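Local coordinates for iodotyrosine deiodinase (Thermotoga neapolitana DSM 4359, PDB 6PZ0), which catalyses the FMN-dependent, reductive removal of halogen from iodotyrosines and other halotyrosines, releasing halide and tyrosine at the expense of NADPH, at residues A[92-97]-A[136-141]. Numbering follows the deposited sequence.
Sequences KPFLKE and VPYTPP. With FMN (flavin mononucleotide), chain C; TYR (tyrosine), chain D.
Phe-94 and Tyr-138 form a T-shaped pair that illustrates how an active-site loop can be backed by apolar packing, here between Phe-94, Leu-95, Val-136 and the Tyr-138 ring. The phenylalanine turns its edge to the face of the tyrosine, with the ring planes at 76° and the centroids 5.6 Å apart; Phe-94 CZ comes within 4.0 Å of Tyr-138 CD1. Further along the Tyr-138 ring the two methyls of Leu-95 come up on the CD2–CE2 flank, CD1 standing 3.9 Å from Tyr-138 CE2. The Phe-94 ring is itself sandwiched, with Lys-92 CB near the rim of one face and Val-136 CG1 near the rim of the opposite face, which probably limits how far the ring can turn. No hydrogen bond joins 92-97 to 136-141.

In this nitroreductase-family fold, residues 136-141 follow the short strand 134-135 and run beside the flavin, while the short helix 94-97 packs behind them. Tyr-138 reaches back toward that helix because chi1 (175°) sets its ring trans to the main-chain nitrogen, yet its other edge still faces the ligands: FMN N3 and the carboxylate OXT of the bound tyrosine lie in its plane. The next residue, Thr-139, donates its backbone N-H to FMN O4 over 3.2 Å, nearly straight at 165°.

Of the polar ends, Lys-92 NZ bonds the ligand directly, and Tyr-138 OH bonds Glu-68, which itself binds the ligand. Lys-92, bent at chi2, passes the Tyr-138 hydroxyl with its CG and brings NZ to 2.7 Å from O of the bound tyrosine, a hydrogen bond to the ligand carboxylate. Replacing Tyr-138 by an alanine is likely to take the aromatic face from the Phe-94 edge and to cost Glu-68 this hydroxyl bond, one of those that could help hold it.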
ATOM      1  N   LYS A  92      -3.709  16.357  18.611  1.00 17.58           N
ATOM      2  CA  LYS A  92      -4.287  15.862  17.359  1.00 16.55           C
ATOM      3  C   LYS A  92      -5.715  16.312  17.214  1.00 17.37           C
ATOM      4  O   LYS A  92      -6.644  15.486  17.228  1.00 21.01           O
ATOM      5  CB  LYS A  92      -4.207  14.346  17.300  1.00 16.10           C
ATOM      6  CG  LYS A  92      -2.806  13.790  17.431  1.00 14.67           C
ATOM      7  CD  LYS A  92      -1.843  14.319  16.320  1.00 13.44           C
ATOM      8  CE  LYS A  92      -0.395  14.162  16.690  1.00 15.15           C
ATOM      9  NZ  LYS A  92       0.507  15.079  15.855  1.00 17.45           N
ATOM     10  N   PRO A  93      -5.909  17.627  17.061  1.00 19.22           N
ATOM     11  CA  PRO A  93      -7.253  18.189  16.940  1.00 19.40           C
ATOM     12  C   PRO A  93      -8.027  17.636  15.743  1.00 20.45           C
ATOM     13  O   PRO A  93      -9.254  17.630  15.811  1.00 25.65           O
ATOM     14  CB  PRO A  93      -6.999  19.693  16.780  1.00 25.33           C
ATOM     15  CG  PRO A  93      -5.583  19.810  16.322  1.00 25.03           C
ATOM     16  CD  PRO A  93      -4.858  18.653  16.917  1.00 20.47           C
ATOM     17  N   PHE A  94      -7.358  17.155  14.692  1.00 18.48           N
ATOM     18  CA  PHE A  94      -8.087  16.691  13.532  1.00 20.44           C
ATOM     19  C   PHE A  94      -8.871  15.427  13.839  1.00 18.14           C
ATOM     20  O   PHE A  94      -9.798  15.104  13.108  1.00 16.46           O
ATOM     21  CB  PHE A  94      -7.174  16.438  12.326  1.00 18.33           C
ATOM     22  CG  PHE A  94      -5.954  15.590  12.626  1.00 15.32           C
ATOM     23  CD1 PHE A  94      -6.038  14.216  12.695  1.00 14.59           C
ATOM     24  CD2 PHE A  94      -4.722  16.181  12.795  1.00 19.68           C
ATOM     25  CE1 PHE A  94      -4.923  13.444  12.959  1.00 16.92           C
ATOM     26  CE2 PHE A  94      -3.585  15.427  13.060  1.00 20.42           C
ATOM     27  CZ  PHE A  94      -3.679  14.053  13.132  1.00 20.61           C
ATOM     28  N   LEU A  95      -8.523  14.726  14.918  1.00 14.36           N
ATOM     29  CA  LEU A  95      -9.259  13.528  15.294  1.00 15.83           C
ATOM     30  C   LEU A  95     -10.648  13.852  15.839  1.00 20.92           C
ATOM     31  O   LEU A  95     -11.538  12.992  15.873  1.00 19.33           O
ATOM     32  CB  LEU A  95      -8.476  12.745  16.331  1.00 18.43           C
ATOM     33  CG  LEU A  95      -7.153  12.161  15.840  1.00 14.39           C
ATOM     34  CD1 LEU A  95      -6.432  11.488  16.959  1.00 15.69           C
ATOM     35  CD2 LEU A  95      -7.399  11.136  14.683  1.00 16.55           C
ATOM     36  N   LYS A  96     -10.827  15.088  16.300  1.00 17.73           N
ATOM     37  CA  LYS A  96     -12.157  15.588  16.621  1.00 22.51           C
ATOM     38  C   LYS A  96     -12.773  16.354  15.439  1.00 21.01           C
ATOM     39  O   LYS A  96     -13.970  16.246  15.186  1.00 25.03           O
ATOM     40  CB  LYS A  96     -12.105  16.492  17.857  1.00 23.20           C
ATOM     41  CG  LYS A  96     -13.461  17.026  18.302  1.00 28.87           C
ATOM     42  CD  LYS A  96     -14.359  15.908  18.854  1.00 35.84           C
ATOM     43  CE  LYS A  96     -15.646  16.463  19.462  1.00 43.30           C
ATOM     44  NZ  LYS A  96     -15.406  17.417  20.575  1.00 58.95           N
ATOM     45  N   GLU A  97     -11.975  17.129  14.710  1.00 21.30           N
ATOM     46  CA  GLU A  97     -12.554  18.068  13.750  1.00 24.09           C
ATOM     47  C   GLU A  97     -13.004  17.381  12.470  1.00 18.45           C
ATOM     48  O   GLU A  97     -13.934  17.832  11.792  1.00 20.57           O
ATOM     49  CB  GLU A  97     -11.562  19.190  13.427  1.00 30.65           C
ATOM     50  CG  GLU A  97     -11.199  20.073  14.641  1.00 44.89           C
ATOM     51  CD  GLU A  97     -12.400  20.441  15.526  1.00 49.26           C
ATOM     52  OE1 GLU A  97     -13.422  20.927  14.991  1.00 52.31           O
ATOM     53  OE2 GLU A  97     -12.323  20.242  16.760  1.00 57.44           O
ATOM     54  N   VAL A 136      -5.239  11.927   6.156  1.00 13.95           N
ATOM     55  CA  VAL A 136      -3.867  11.744   6.618  1.00 16.54           C
ATOM     56  C   VAL A 136      -3.801  10.341   7.210  1.00 11.63           C
ATOM     57  O   VAL A 136      -4.685   9.954   7.956  1.00 14.31           O
ATOM     58  CB  VAL A 136      -3.396  12.811   7.661  1.00 15.58           C
ATOM     59  CG1 VAL A 136      -4.369  12.957   8.796  1.00 12.30           C
ATOM     60  CG2 VAL A 136      -2.032  12.436   8.194  1.00 16.95           C
ATOM     61  N   PRO A 137      -2.787   9.550   6.826  1.00 13.49           N
ATOM     62  CA  PRO A 137      -2.652   8.238   7.452  1.00 14.53           C
ATOM     63  C   PRO A 137      -2.126   8.425   8.842  1.00 16.00           C
ATOM     64  O   PRO A 137      -0.938   8.637   9.035  1.00 20.71           O
ATOM     65  CB  PRO A 137      -1.646   7.516   6.570  1.00 13.72           C
ATOM     66  CG  PRO A 137      -1.599   8.292   5.298  1.00 17.03           C
ATOM     67  CD  PRO A 137      -1.878   9.696   5.682  1.00 15.81           C
ATOM     68  N   TYR A 138      -3.023   8.430   9.803  1.00 12.27           N
ATOM     69  CA  TYR A 138      -2.615   8.730  11.159  1.00 10.82           C
ATOM     70  C   TYR A 138      -2.310   7.438  11.896  1.00 15.36           C
ATOM     71  O   TYR A 138      -3.144   6.548  11.983  1.00 12.75           O
ATOM     72  CB  TYR A 138      -3.675   9.549  11.889  1.00 10.96           C
ATOM     73  CG  TYR A 138      -3.245   9.722  13.303  1.00 10.69           C
ATOM     74  CD1 TYR A 138      -2.073  10.410  13.611  1.00 10.34           C
ATOM     75  CD2 TYR A 138      -3.966   9.159  14.333  1.00 13.75           C
ATOM     76  CE1 TYR A 138      -1.656  10.532  14.922  1.00 10.24           C
ATOM     77  CE2 TYR A 138      -3.557   9.266  15.630  1.00 14.10           C
ATOM     78  CZ  TYR A 138      -2.397   9.962  15.923  1.00 16.65           C
ATOM     79  OH  TYR A 138      -1.969  10.061  17.215  1.00 15.70           O
ATOM     80  N   THR A 139      -1.099   7.364  12.444  1.00 14.86           N
ATOM     81  CA  THR A 139      -0.622   6.167  13.100  1.00 15.20           C
ATOM     82  C   THR A 139      -0.078   6.534  14.473  1.00 18.20           C
ATOM     83  O   THR A 139       1.073   6.911  14.589  1.00 20.24           O
ATOM     84  CB  THR A 139       0.482   5.480  12.270  1.00 23.00           C
ATOM     85  OG1 THR A 139       1.553   6.397  12.056  1.00 25.98           O
ATOM     86  CG2 THR A 139      -0.053   5.046  10.903  1.00 25.01           C
ATOM     87  N   PRO A 140      -0.908   6.437  15.519  1.00 18.93           N
ATOM     88  CA  PRO A 140      -0.413   6.719  16.876  1.00 16.63           C
ATOM     89  C   PRO A 140       0.564   5.647  17.337  1.00 24.55           C
ATOM     90  O   PRO A 140       0.608   4.577  16.751  1.00 17.08           O
ATOM     91  CB  PRO A 140      -1.676   6.698  17.722  1.00 17.24           C
ATOM     92  CG  PRO A 140      -2.584   5.748  16.983  1.00 17.76           C
ATOM     93  CD  PRO A 140      -2.286   5.942  15.525  1.00 22.06           C
ATOM     94  N   PRO A 141       1.341   5.929  18.387  1.00 21.59           N
ATOM     95  CA  PRO A 141       2.367   4.995  18.858  1.00 30.05           C
ATOM     96  C   PRO A 141       1.806   3.654  19.275  1.00 31.66           C
ATOM     97  O   PRO A 141       2.472   2.631  19.100  1.00 34.65           O
ATOM     98  CB  PRO A 141       2.971   5.707  20.072  1.00 26.42           C
ATOM     99  CG  PRO A 141       2.673   7.140  19.883  1.00 26.16           C
ATOM    100  CD  PRO A 141       1.376   7.210  19.114  1.00 18.44           C
TER
HETATM  101  N1  FMN C 301       1.078  12.190   9.532  1.00 10.69           N
HETATM  102  C2  FMN C 301       0.848  12.587  10.801  1.00 14.14           C
HETATM  103  O2  FMN C 301       0.596  13.755  11.026  1.00 16.08           O
HETATM  104  N3  FMN C 301       0.896  11.676  11.809  1.00 11.45           N
HETATM  105  C4  FMN C 301       1.156  10.354  11.582  1.00 12.81           C
HETATM  106  O4  FMN C 301       1.182   9.571  12.537  1.00 14.90           O
HETATM  107  C4A FMN C 301       1.401   9.937  10.275  1.00 12.61           C
HETATM  108  N5  FMN C 301       1.675   8.613  10.006  1.00 16.49           N
HETATM  109  C5A FMN C 301       1.876   8.209   8.702  1.00 13.81           C
HETATM  110  C6  FMN C 301       2.132   6.867   8.456  1.00 11.40           C
HETATM  111  C7  FMN C 301       2.345   6.427   7.153  1.00  9.88           C
HETATM  112  C7M FMN C 301       2.604   4.967   6.917  1.00 13.70           C
HETATM  113  C8  FMN C 301       2.295   7.354   6.118  1.00 12.09           C
HETATM  114  C8M FMN C 301       2.491   6.864   4.711  1.00 16.35           C
HETATM  115  C9  FMN C 301       2.045   8.703   6.355  1.00 11.41           C
HETATM  116  C9A FMN C 301       1.840   9.145   7.665  1.00 14.18           C
HETATM  117  N10 FMN C 301       1.598  10.503   7.947  1.00 13.89           N
HETATM  118  C10 FMN C 301       1.347  10.871   9.258  1.00 12.16           C
HETATM  119  C1' FMN C 301       1.540  11.527   6.861  1.00 10.43           C
HETATM  120  C2' FMN C 301       2.970  11.909   6.411  1.00 12.17           C
HETATM  121  O2' FMN C 301       3.576  12.801   7.333  1.00 13.22           O
HETATM  122  C3' FMN C 301       2.944  12.516   5.009  1.00 12.07           C
HETATM  123  O3' FMN C 301       2.532  11.507   4.124  1.00 12.30           O
HETATM  124  C4' FMN C 301       4.304  13.076   4.551  1.00 12.12           C
HETATM  125  O4' FMN C 301       4.645  14.163   5.380  1.00 14.22           O
HETATM  126  C5' FMN C 301       4.213  13.571   3.131  1.00 11.75           C
HETATM  127  O5' FMN C 301       3.166  14.507   3.049  1.00 12.77           O
HETATM  128  P   FMN C 301       2.853  15.212   1.673  1.00 15.15           P
HETATM  129  O1P FMN C 301       1.778  16.272   1.938  1.00 14.38           O
HETATM  130  O2P FMN C 301       2.321  14.193   0.697  1.00 15.59           O
HETATM  131  O3P FMN C 301       4.128  15.809   1.102  1.00 16.09           O
HETATM  132  N   TYR D 302       2.392   9.943  14.978  1.00 15.68           N
HETATM  133  CA  TYR D 302       3.092  11.168  15.387  1.00 18.20           C
HETATM  134  C   TYR D 302       2.269  12.408  15.071  1.00 19.60           C
HETATM  135  O   TYR D 302       2.655  13.530  15.430  1.00 19.45           O
HETATM  136  CB  TYR D 302       4.464  11.247  14.716  1.00 15.75           C
HETATM  137  CG  TYR D 302       4.480  11.201  13.205  1.00 15.10           C
HETATM  138  CD1 TYR D 302       4.118  12.303  12.447  1.00 16.34           C
HETATM  139  CD2 TYR D 302       4.905  10.061  12.536  1.00 20.49           C
HETATM  140  CE1 TYR D 302       4.149  12.264  11.057  1.00 11.55           C
HETATM  141  CE2 TYR D 302       4.960  10.025  11.141  1.00 14.36           C
HETATM  142  CZ  TYR D 302       4.568  11.119  10.423  1.00 11.25           C
HETATM  143  OH  TYR D 302       4.607  11.066   9.048  1.00 15.39           O
HETATM  144  OXT TYR D 302       1.203  12.296  14.441  1.00 14.84           O